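Local coordinates for signal peptidase I (PDB 4ME8), which probably cleaves the hydrophobic N-terminal signal sequences from secreted proteins, as a serine endopeptidase of the S26 family, at residues L51-L63 with N85-L97. Residues are numbered along the deposited sequence; the frame is centred on the assembly and turned at random.
Sequences LPGETVEYRDDTL and NENYTQDFTLETL
At the edge of the four-stranded antiparallel sheet, Y58 of strand 56-59 and F92 of the short, weakly bonded strand 92-93 form a hydrogen-bonded pair. Y58 N donates to F92 O at 2.9 Å, and F92 N to Y58 O at 3.0 Å. Their rings project from the same face, planes 24° apart but slid until they barely overlap; Y58 CD1 meets F92 CZ at 3.5 Å. The methyl CG2 of T89, anti to the backbone N (OG1 chi1 -53°), sits over one face of the Y58 ring in a CH-pi contact, L63 CA covering the opposite face; E72 and R117 hold the hydroxyl. V56 CB packs on L94 CD2 at 3.9 Å.

Two aspartates clamp the type I' turn 59-62 to segment 85-97. D91 OD1 accepts from D60 N at 2.9 Å on its syn side but 31° out of the carboxylate plane, and D61 OD1 takes the nearly straight T89 N bond (2.9 Å). One water joins D61 N, T89 O and D91 OD1; another links D61 OD1 to T89 OG1, also bonded to R117. Backbone N-H groups and waters thus grip both carboxylates, probably favouring their charged forms and tying the hairpin tip to the 87-91 loop.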
# COMPACT_ATOMS: atom_id res chain seq x y z
N LEU A 51 0.81 7.76 3.27
CA LEU A 51 1.33 8.37 4.50
C LEU A 51 0.21 9.22 5.12
O LEU A 51 -0.73 9.57 4.41
CB LEU A 51 2.52 9.27 4.14
CG LEU A 51 3.78 8.58 3.57
CD1 LEU A 51 4.48 9.46 2.55
CD2 LEU A 51 4.75 8.25 4.69
N PRO A 52 0.32 9.57 6.42
CA PRO A 52 -0.71 10.35 7.13
C PRO A 52 -1.23 11.58 6.38
O PRO A 52 -0.45 12.40 5.89
CB PRO A 52 0.00 10.80 8.41
CG PRO A 52 1.05 9.76 8.65
CD PRO A 52 1.45 9.21 7.30
N GLY A 53 -2.55 11.70 6.30
CA GLY A 53 -3.17 12.88 5.70
C GLY A 53 -3.56 12.72 4.25
O GLY A 53 -4.42 13.45 3.75
N GLU A 54 -2.95 11.74 3.58
CA GLU A 54 -3.11 11.56 2.14
C GLU A 54 -4.34 10.72 1.75
O GLU A 54 -4.73 9.79 2.45
CB GLU A 54 -1.85 10.92 1.56
CG GLU A 54 -0.62 11.84 1.64
CD GLU A 54 0.68 11.12 1.34
OE1 GLU A 54 0.67 9.88 1.19
OE2 GLU A 54 1.74 11.79 1.25
N THR A 55 -4.94 11.07 0.61
CA THR A 55 -5.90 10.19 -0.05
C THR A 55 -5.12 9.21 -0.95
O THR A 55 -4.08 9.56 -1.51
CB THR A 55 -6.92 10.97 -0.90
OG1 THR A 55 -6.26 11.56 -2.03
CG2 THR A 55 -7.61 12.07 -0.08
N VAL A 56 -5.62 7.98 -1.05
CA VAL A 56 -5.04 6.97 -1.92
C VAL A 56 -6.11 6.43 -2.84
O VAL A 56 -7.18 6.02 -2.39
CB VAL A 56 -4.45 5.78 -1.13
CG1 VAL A 56 -3.94 4.70 -2.08
CG2 VAL A 56 -3.33 6.27 -0.21
N GLU A 57 -5.82 6.44 -4.14
CA GLU A 57 -6.74 5.91 -5.12
C GLU A 57 -5.98 5.11 -6.18
O GLU A 57 -4.89 5.49 -6.60
CB GLU A 57 -7.58 7.03 -5.77
CG GLU A 57 -8.44 6.55 -6.94
CD GLU A 57 -9.57 7.50 -7.34
OE1 GLU A 57 -9.51 8.71 -7.05
OE2 GLU A 57 -10.54 7.02 -7.97
N TYR A 58 -6.58 3.99 -6.58
CA TYR A 58 -6.19 3.31 -7.80
C TYR A 58 -7.36 3.40 -8.77
O TYR A 58 -8.49 3.07 -8.41
CB TYR A 58 -5.84 1.85 -7.53
CG TYR A 58 -4.37 1.62 -7.35
CD1 TYR A 58 -3.76 1.87 -6.13
CD2 TYR A 58 -3.58 1.17 -8.40
CE1 TYR A 58 -2.41 1.66 -5.96
CE2 TYR A 58 -2.23 0.96 -8.24
CZ TYR A 58 -1.65 1.22 -7.02
OH TYR A 58 -0.31 1.01 -6.83
N ARG A 59 -7.08 3.87 -9.98
CA ARG A 59 -8.06 3.89 -11.06
C ARG A 59 -7.32 3.51 -12.34
O ARG A 59 -6.29 4.12 -12.67
CB ARG A 59 -8.71 5.27 -11.18
CG ARG A 59 -9.78 5.36 -12.27
CD ARG A 59 -10.63 6.62 -12.19
NE ARG A 59 -9.99 7.80 -12.81
CZ ARG A 59 -9.35 8.77 -12.16
NH1 ARG A 59 -9.22 8.77 -10.83
NH2 ARG A 59 -8.82 9.78 -12.85
N ASP A 60 -7.83 2.49 -13.04
CA ASP A 60 -7.23 1.98 -14.28
C ASP A 60 -5.77 1.57 -14.10
O ASP A 60 -4.93 1.75 -15.00
CB ASP A 60 -7.39 3.00 -15.41
CG ASP A 60 -8.83 3.15 -15.87
OD1 ASP A 60 -9.47 2.11 -16.14
OD2 ASP A 60 -9.32 4.29 -15.96
N ASP A 61 -5.48 1.00 -12.93
CA ASP A 61 -4.18 0.44 -12.59
C ASP A 61 -3.09 1.49 -12.31
O ASP A 61 -1.90 1.15 -12.28
CB ASP A 61 -3.71 -0.54 -13.68
CG ASP A 61 -3.09 -1.79 -13.12
OD1 ASP A 61 -3.42 -2.15 -11.97
OD2 ASP A 61 -2.29 -2.44 -13.82
N THR A 62 -3.50 2.73 -12.08
CA THR A 62 -2.58 3.83 -11.80
C THR A 62 -2.79 4.32 -10.37
O THR A 62 -3.92 4.48 -9.93
CB THR A 62 -2.78 5.00 -12.79
OG1 THR A 62 -2.68 4.52 -14.14
CG2 THR A 62 -1.75 6.09 -12.55
N LEU A 63 -1.68 4.54 -9.66
CA LEU A 63 -1.69 5.06 -8.29
C LEU A 63 -1.87 6.58 -8.25
O LEU A 63 -1.11 7.32 -8.86
CB LEU A 63 -0.38 4.71 -7.59
CG LEU A 63 -0.12 5.33 -6.21
CD1 LEU A 63 -1.23 4.98 -5.22
CD2 LEU A 63 1.24 4.89 -5.69
N ASN A 85 -7.47 -7.08 -20.70
CA ASN A 85 -8.57 -6.82 -19.78
C ASN A 85 -8.12 -6.50 -18.34
O ASN A 85 -8.30 -5.37 -17.87
CB ASN A 85 -9.54 -8.01 -19.77
N GLU A 86 -7.50 -7.47 -17.68
CA GLU A 86 -7.31 -7.43 -16.22
C GLU A 86 -6.36 -6.33 -15.71
O GLU A 86 -5.21 -6.22 -16.15
CB GLU A 86 -6.82 -8.80 -15.73
N ASN A 87 -6.86 -5.50 -14.78
CA ASN A 87 -6.02 -4.60 -13.99
C ASN A 87 -5.34 -5.36 -12.86
O ASN A 87 -5.99 -6.11 -12.12
CB ASN A 87 -6.84 -3.44 -13.39
CG ASN A 87 -7.10 -2.32 -14.38
OD1 ASN A 87 -6.46 -2.20 -15.43
ND2 ASN A 87 -8.06 -1.46 -14.04
N TYR A 88 -4.03 -5.16 -12.72
CA TYR A 88 -3.22 -5.84 -11.71
C TYR A 88 -3.69 -5.49 -10.29
O TYR A 88 -3.74 -6.35 -9.40
CB TYR A 88 -1.76 -5.44 -11.90
CG TYR A 88 -0.76 -6.29 -11.16
CD1 TYR A 88 -0.66 -7.65 -11.43
CD2 TYR A 88 0.09 -5.74 -10.22
CE1 TYR A 88 0.26 -8.44 -10.77
CE2 TYR A 88 1.02 -6.52 -9.56
CZ TYR A 88 1.10 -7.87 -9.83
OH TYR A 88 2.02 -8.66 -9.17
N THR A 89 -4.01 -4.21 -10.08
CA THR A 89 -4.57 -3.72 -8.83
C THR A 89 -5.98 -3.20 -9.13
O THR A 89 -6.16 -2.41 -10.06
CB THR A 89 -3.73 -2.55 -8.25
OG1 THR A 89 -2.36 -2.95 -8.13
CG2 THR A 89 -4.25 -2.14 -6.88
N GLN A 90 -6.96 -3.65 -8.35
CA GLN A 90 -8.36 -3.27 -8.58
C GLN A 90 -8.56 -1.79 -8.26
O GLN A 90 -7.83 -1.20 -7.45
CB GLN A 90 -9.33 -4.17 -7.77
CG GLN A 90 -9.59 -3.79 -6.30
CD GLN A 90 -8.57 -4.39 -5.34
OE1 GLN A 90 -7.36 -4.33 -5.57
NE2 GLN A 90 -9.05 -4.97 -4.24
N ASP A 91 -9.55 -1.18 -8.92
CA ASP A 91 -9.96 0.18 -8.59
C ASP A 91 -10.39 0.26 -7.12
O ASP A 91 -11.15 -0.58 -6.62
CB ASP A 91 -11.11 0.64 -9.50
CG ASP A 91 -10.72 0.77 -10.98
OD1 ASP A 91 -9.51 0.81 -11.30
OD2 ASP A 91 -11.63 0.83 -11.82
N PHE A 92 -9.89 1.27 -6.41
CA PHE A 92 -10.35 1.56 -5.06
C PHE A 92 -9.95 2.96 -4.64
O PHE A 92 -9.06 3.56 -5.24
CB PHE A 92 -9.82 0.53 -4.05
CG PHE A 92 -8.32 0.59 -3.82
CD1 PHE A 92 -7.46 -0.17 -4.60
CD2 PHE A 92 -7.78 1.37 -2.81
CE1 PHE A 92 -6.09 -0.13 -4.40
CE2 PHE A 92 -6.41 1.43 -2.60
CZ PHE A 92 -5.56 0.67 -3.39
N THR A 93 -10.66 3.48 -3.65
CA THR A 93 -10.18 4.56 -2.80
C THR A 93 -10.16 4.03 -1.36
O THR A 93 -10.57 2.90 -1.09
CB THR A 93 -11.09 5.81 -2.88
OG1 THR A 93 -12.35 5.53 -2.25
CG2 THR A 93 -11.33 6.24 -4.32
N LEU A 94 -9.68 4.85 -0.43
CA LEU A 94 -9.75 4.49 0.99
C LEU A 94 -11.21 4.49 1.48
O LEU A 94 -11.50 3.93 2.53
CB LEU A 94 -8.88 5.43 1.84
CG LEU A 94 -7.38 5.55 1.54
CD1 LEU A 94 -6.73 6.59 2.45
CD2 LEU A 94 -6.68 4.21 1.69
N GLU A 95 -12.11 5.11 0.73
CA GLU A 95 -13.55 5.02 1.02
C GLU A 95 -14.20 3.74 0.47
O GLU A 95 -15.19 3.28 1.02
CB GLU A 95 -14.30 6.24 0.47
CG GLU A 95 -13.81 7.58 1.00
CD GLU A 95 -14.75 8.71 0.62
OE1 GLU A 95 -15.99 8.56 0.78
OE2 GLU A 95 -14.25 9.76 0.15
N THR A 96 -13.66 3.20 -0.62
CA THR A 96 -14.19 1.99 -1.27
C THR A 96 -13.88 0.72 -0.47
O THR A 96 -14.61 -0.26 -0.55
CB THR A 96 -13.61 1.83 -2.70
OG1 THR A 96 -14.24 2.77 -3.57
CG2 THR A 96 -13.82 0.42 -3.28
N LEU A 97 -12.79 0.74 0.29
CA LEU A 97 -12.31 -0.45 0.95
C LEU A 97 -13.01 -0.65 2.28
O LEU A 97 -12.98 0.24 3.13
CB LEU A 97 -10.81 -0.38 1.16
CG LEU A 97 -9.94 -0.30 -0.09
CD1 LEU A 97 -8.53 0.09 0.32
CD2 LEU A 97 -9.95 -1.61 -0.86
O HOH W 1 -8.81 8.02 -0.29
O HOH W 2 -1.15 -2.13 -10.25
O HOH W 3 -7.17 0.04 -10.46